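Local coordinates for protein glycerophosphoryl diester phosphodiesterase (Agrobacterium tumefaciens str. C58, PDB 3KS6) that belongs to the glycerophosphoryl diester phosphodiesterase family of TIM-barrel proteins and holds a magnesium ion in its barrel, at residues 47-52 with 56-61; 67-72 with 85-90. All coordinates share one frame; numbering follows the deposited sequence.

Contact 1. Residues 47-52 with 56-61; sequences VVHHDP and ATTDMT
The loop that leaves strand 46-48 near the magnesium site folds back on itself here, and His49 and Asp51 face Ala56, Thr57 and Thr58 across the bend. The side chain of Asp51 lies about 9 Å from the magnesium ion, whose protein ligands are Glu35, Asp37 and Glu105, so this is a neighbour of the site and not part of it. His49 CG stands anti to the backbone N (chi1 -155°), which carries the far end of the ring to the other segment. There CE1 lies 3.1 Å from Thr57 OG1, the hydroxyl approaching obliquely to the ring, while the methyl Thr58 CG2 meets CE1 at the ring edge, 3.8 Å away. The hydroxyl of Thr58 is engaged in its own loop: OG1 accepts from Met60 N at 3.0 Å, an ST turn, and also bonds to Leu54 O. Asp51 touches Ala56 through OD2, 3.5 Å from Ala56 CB.

Two waters carry the clear polar links. Water 1 is hydrogen-bonded to His49 NE2 at 2.9 Å and accepts from Thr57 N; water 2 donates to Asp51 OD2 at 2.7 Å and accepts from Ala56 N. Successive backbone N-H groups are thus satisfied through solvent, which implies a hydrated junction in which the clear polar links between the two sides run through water, beside direct side-chain contacts.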
loop_
_atom_site.group_PDB
_atom_site.type_symbol
_atom_site.label_atom_id
_atom_site.label_comp_id
_atom_site.label_asym_id
_atom_site.label_seq_id
_atom_site.Cartn_x
_atom_site.Cartn_y
_atom_site.Cartn_z
ATOM N N VAL A 47 -1.975 11.573 -8.910
ATOM C CA VAL A 47 -3.066 11.582 -7.951
ATOM C C VAL A 47 -3.106 10.289 -7.166
ATOM O O VAL A 47 -2.725 9.232 -7.662
ATOM C CB VAL A 47 -4.440 11.841 -8.589
ATOM C CG1 VAL A 47 -4.478 13.241 -9.224
ATOM C CG2 VAL A 47 -4.794 10.747 -9.605
ATOM N N VAL A 48 -3.583 10.420 -5.937
ATOM C CA VAL A 48 -3.663 9.342 -4.958
ATOM C C VAL A 48 -5.091 8.743 -5.049
ATOM O O VAL A 48 -6.076 9.376 -4.704
ATOM C CB VAL A 48 -3.409 9.867 -3.529
ATOM C CG1 VAL A 48 -3.437 8.740 -2.517
ATOM C CG2 VAL A 48 -2.068 10.637 -3.460
ATOM N N HIS A 49 -5.184 7.532 -5.573
ATOM C CA HIS A 49 -6.469 6.861 -5.827
ATOM C C HIS A 49 -6.199 5.395 -6.018
ATOM O O HIS A 49 -5.173 5.027 -6.602
ATOM C CB HIS A 49 -7.115 7.439 -7.087
ATOM C CG HIS A 49 -8.605 7.285 -7.129
ATOM N ND1 HIS A 49 -9.445 8.184 -6.517
ATOM C CD2 HIS A 49 -9.410 6.362 -7.717
ATOM C CE1 HIS A 49 -10.704 7.828 -6.712
ATOM N NE2 HIS A 49 -10.716 6.727 -7.439
ATOM N N HIS A 50 -7.118 4.536 -5.576
ATOM C CA HIS A 50 -6.897 3.105 -5.739
ATOM C C HIS A 50 -7.110 2.623 -7.181
ATOM O O HIS A 50 -6.150 2.207 -7.829
ATOM C CB HIS A 50 -7.791 2.308 -4.778
ATOM C CG HIS A 50 -7.687 0.841 -4.996
ATOM N ND1 HIS A 50 -8.758 0.071 -5.406
ATOM C CD2 HIS A 50 -6.618 0.019 -4.944
ATOM C CE1 HIS A 50 -8.339 -1.169 -5.584
ATOM N NE2 HIS A 50 -7.049 -1.228 -5.302
ATOM N N ASP A 51 -8.348 2.694 -7.696
ATOM C CA ASP A 51 -8.613 2.203 -9.053
ATOM C C ASP A 51 -8.035 3.164 -10.107
ATOM O O ASP A 51 -7.854 4.358 -9.839
ATOM C CB ASP A 51 -10.114 2.063 -9.326
ATOM C CG ASP A 51 -10.757 0.893 -8.617
ATOM O OD1 ASP A 51 -10.076 -0.078 -8.233
ATOM O OD2 ASP A 51 -11.987 0.975 -8.468
ATOM N N PRO A 52 -7.758 2.659 -11.317
ATOM C CA PRO A 52 -7.284 3.529 -12.379
ATOM C C PRO A 52 -8.413 4.393 -12.929
ATOM O O PRO A 52 -8.167 5.230 -13.805
ATOM C CB PRO A 52 -6.755 2.547 -13.428
ATOM C CG PRO A 52 -7.531 1.298 -13.203
ATOM C CD PRO A 52 -7.814 1.242 -11.739
ATOM N N ALA A 56 -15.739 3.902 -8.911
ATOM C CA ALA A 56 -16.110 3.160 -7.689
ATOM C C ALA A 56 -16.205 3.989 -6.438
ATOM O O ALA A 56 -17.084 3.745 -5.598
ATOM C CB ALA A 56 -15.128 2.005 -7.468
ATOM N N THR A 57 -15.303 4.960 -6.294
ATOM C CA THR A 57 -15.273 5.768 -5.077
ATOM C C THR A 57 -15.597 7.249 -5.209
ATOM O O THR A 57 -15.491 7.987 -4.207
ATOM C CB THR A 57 -13.889 5.620 -4.367
ATOM O OG1 THR A 57 -12.880 6.224 -5.193
ATOM C CG2 THR A 57 -13.550 4.146 -4.103
ATOM N N THR A 58 -16.047 7.706 -6.376
ATOM C CA THR A 58 -16.458 9.092 -6.509
ATOM C C THR A 58 -17.788 9.195 -7.272
ATOM O O THR A 58 -18.407 8.202 -7.614
ATOM C CB THR A 58 -15.416 9.967 -7.270
ATOM O OG1 THR A 58 -15.555 9.712 -8.659
ATOM C CG2 THR A 58 -13.955 9.726 -6.771
ATOM N N ASP A 59 -18.199 10.430 -7.512
ATOM C CA ASP A 59 -19.348 10.732 -8.325
ATOM C C ASP A 59 -19.100 10.861 -9.834
ATOM O O ASP A 59 -20.055 11.089 -10.578
ATOM C CB ASP A 59 -20.000 12.006 -7.789
ATOM C CG ASP A 59 -19.090 13.220 -7.836
ATOM O OD1 ASP A 59 -17.869 13.074 -8.008
ATOM O OD2 ASP A 59 -19.606 14.339 -7.646
HETATM N N MSE A 60 -17.853 10.683 -10.276
HETATM C CA MSE A 60 -17.471 10.813 -11.687
HETATM C C MSE A 60 -17.088 9.462 -12.227
HETATM O O MSE A 60 -16.968 8.503 -11.471
HETATM C CB MSE A 60 -16.261 11.742 -11.832
HETATM C CG MSE A 60 -16.464 13.108 -11.284
HETATM SE SE MSE A 60 -17.738 14.071 -12.324
HETATM C CE MSE A 60 -17.875 15.714 -11.206
ATOM N N THR A 61 -16.830 9.421 -13.530
ATOM C CA THR A 61 -16.503 8.203 -14.220
ATOM C C THR A 61 -15.332 8.549 -15.122
ATOM O O THR A 61 -15.160 9.721 -15.505
ATOM C CB THR A 61 -17.732 7.754 -15.094
ATOM O OG1 THR A 61 -17.455 6.526 -15.756
ATOM C CG2 THR A 61 -18.015 8.775 -16.130
HETATM O O HOH W 1 -12.747 4.727 -7.826
HETATM O O HOH W 2 -13.334 2.678 -10.085
#

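Contact 2. Residues 67-72 with 85-90; sequences MTLAKV and PMTLEE
Leu69 and Val72 of the short helix 69-74 pack here against Thr87 and Pro85, where the chain passes through the short strand 86-87 into helix 88-95, in the excursion that separates barrel strands 33-40 and 101-106. Two pairs of side chains make the contact. Leu69, its CG anti to the backbone N (chi1 -180°), extends both methyls to Thr87: CD1 is 3.7 Å and CD2 3.8 Å from Thr87 CG2, and the two side chains cross at about a right angle. One turn further along, Val72 uses the CG1 branch, 3.8 Å from Pro85 CB, and its carbonyl O lies 3.7 Å from Pro85 CD, so the proline ring meets both the side chain and the backbone of the helix. No hydrogen bond joins the two segments; the join is apolar, with 156 Å² of surface buried in total.

Thr87 OG1 and N are both bonded within the segment, to Glu90. With chi1 at 62°, OG1 accepts from Glu90 N while CG2 is left to face Leu69. Glu90 OE1 returns the bond, taking Thr87 N at 3.1 Å from above the carboxylate plane, 51° out of it. OE1 also forms a salt bridge with Lys73, whose NZ bonds to Pro85 O as well, so helix 69-74 has a polar tie to the same turn. On the other helix, Thr68 OG1 accepts from Lys71 N at 3.2 Å. Both helices therefore begin at a threonine N-cap, and the reciprocal bonds of Thr87 and Glu90 are those of a capping box.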
loop_
_atom_site.group_PDB
_atom_site.type_symbol
_atom_site.label_atom_id
_atom_site.label_comp_id
_atom_site.label_asym_id
_atom_site.label_seq_id
_atom_site.Cartn_x
_atom_site.Cartn_y
_atom_site.Cartn_z
HETATM N N MSE A 67 -7.603 12.009 -18.121
HETATM C CA MSE A 67 -8.200 13.228 -17.596
HETATM C C MSE A 67 -7.136 14.190 -17.118
HETATM O O MSE A 67 -6.094 13.756 -16.659
HETATM C CB MSE A 67 -9.073 12.882 -16.364
HETATM C CG MSE A 67 -10.262 12.013 -16.666
HETATM SE SE MSE A 67 -11.146 11.501 -14.955
HETATM C CE MSE A 67 -12.268 10.465 -15.626
ATOM N N THR A 68 -7.429 15.495 -17.145
ATOM C CA THR A 68 -6.550 16.473 -16.550
ATOM C C THR A 68 -6.722 16.429 -15.041
ATOM O O THR A 68 -7.754 15.970 -14.539
ATOM C CB THR A 68 -6.891 17.911 -17.005
ATOM O OG1 THR A 68 -8.226 18.226 -16.601
ATOM C CG2 THR A 68 -6.736 18.035 -18.513
ATOM N N LEU A 69 -5.732 16.937 -14.324
ATOM C CA LEU A 69 -5.852 17.072 -12.886
ATOM C C LEU A 69 -7.067 17.907 -12.515
ATOM O O LEU A 69 -7.755 17.568 -11.570
ATOM C CB LEU A 69 -4.595 17.705 -12.272
ATOM C CG LEU A 69 -4.604 17.894 -10.755
ATOM C CD1 LEU A 69 -4.807 16.518 -10.038
ATOM C CD2 LEU A 69 -3.313 18.604 -10.291
ATOM N N ALA A 70 -7.350 19.005 -13.233
ATOM C CA ALA A 70 -8.509 19.845 -12.884
ATOM C C ALA A 70 -9.831 19.047 -12.944
ATOM O O ALA A 70 -10.703 19.211 -12.107
ATOM C CB ALA A 70 -8.583 21.063 -13.791
ATOM N N LYS A 71 -9.961 18.172 -13.923
ATOM C CA LYS A 71 -11.165 17.374 -14.048
ATOM C C LYS A 71 -11.240 16.403 -12.855
ATOM O O LYS A 71 -12.262 16.325 -12.175
ATOM C CB LYS A 71 -11.201 16.654 -15.402
ATOM C CG LYS A 71 -12.371 15.684 -15.580
ATOM C CD LYS A 71 -13.723 16.342 -15.372
ATOM N N VAL A 72 -10.128 15.732 -12.562
ATOM C CA VAL A 72 -10.076 14.814 -11.407
ATOM C C VAL A 72 -10.476 15.536 -10.130
ATOM O O VAL A 72 -11.237 15.011 -9.309
ATOM C CB VAL A 72 -8.664 14.185 -11.242
ATOM C CG1 VAL A 72 -8.551 13.417 -9.904
ATOM C CG2 VAL A 72 -8.347 13.278 -12.399
ATOM N N PRO A 85 -10.159 14.060 -4.679
ATOM C CA PRO A 85 -8.916 13.305 -4.757
ATOM C C PRO A 85 -7.668 14.162 -4.553
ATOM O O PRO A 85 -7.616 15.315 -5.017
ATOM C CB PRO A 85 -8.932 12.721 -6.174
ATOM C CG PRO A 85 -10.382 12.601 -6.510
ATOM C CD PRO A 85 -11.054 13.777 -5.819
HETATM N N MSE A 86 -6.688 13.599 -3.858
HETATM C CA MSE A 86 -5.417 14.284 -3.567
HETATM C C MSE A 86 -4.343 14.041 -4.614
HETATM O O MSE A 86 -4.348 13.016 -5.329
HETATM C CB MSE A 86 -4.828 13.812 -2.232
HETATM C CG MSE A 86 -5.726 13.928 -1.015
HETATM SE SE MSE A 86 -4.712 13.600 0.623
HETATM C CE MSE A 86 -3.800 15.230 0.866
ATOM N N THR A 87 -3.404 14.992 -4.682
ATOM C CA THR A 87 -2.176 14.811 -5.421
ATOM C C THR A 87 -1.120 14.234 -4.472
ATOM O O THR A 87 -1.254 14.306 -3.239
ATOM C CB THR A 87 -1.635 16.145 -6.018
ATOM O OG1 THR A 87 -1.335 17.051 -4.945
ATOM C CG2 THR A 87 -2.633 16.753 -6.998
ATOM N N LEU A 88 -0.074 13.644 -5.045
ATOM C CA LEU A 88 1.029 13.142 -4.236
ATOM C C LEU A 88 1.606 14.301 -3.380
ATOM O O LEU A 88 1.870 14.140 -2.171
ATOM C CB LEU A 88 2.120 12.500 -5.122
ATOM C CG LEU A 88 3.393 11.968 -4.435
ATOM C CD1 LEU A 88 3.084 10.985 -3.282
ATOM C CD2 LEU A 88 4.350 11.357 -5.473
ATOM N N GLU A 89 1.784 15.473 -3.983
ATOM C CA GLU A 89 2.338 16.629 -3.267
ATOM C C GLU A 89 1.534 16.991 -2.020
ATOM O O GLU A 89 2.080 17.278 -0.930
ATOM C CB GLU A 89 2.397 17.850 -4.211
ATOM C CG GLU A 89 2.807 19.138 -3.486
ATOM C CD GLU A 89 2.799 20.397 -4.353
ATOM O OE1 GLU A 89 2.114 20.426 -5.398
ATOM O OE2 GLU A 89 3.488 21.362 -3.944
ATOM N N GLU A 90 0.221 17.010 -2.180
ATOM C CA GLU A 90 -0.677 17.312 -1.064
ATOM C C GLU A 90 -0.554 16.259 0.036
ATOM O O GLU A 90 -0.554 16.602 1.222
ATOM C CB GLU A 90 -2.103 17.416 -1.575
ATOM C CG GLU A 90 -2.317 18.667 -2.430
ATOM C CD GLU A 90 -3.613 18.646 -3.288
ATOM O OE1 GLU A 90 -4.334 17.630 -3.351
ATOM O OE2 GLU A 90 -3.883 19.675 -3.934
#

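From the N terminus, the chain leaves barrel strand 33-40, turns into the antiparallel strand 46-48 and enters contact 1, which closes a short loop with three residues between its segments. Contact 2 opens only after that, spanning the twelve residues between 67-72 and 85-90; the two are in series, neither nested nor crossed. Their centres lie 11 Å apart, and they meet at strand 46-48. Val48 N is 2.8 Å from Met86 O, a probable hydrogen bond between neighbouring antiparallel strands, and the side chain of Val47 touches Leu69. The water-bridged loop near the metal site is thereby joined to the helix and capped turn that precede barrel strand 101-106.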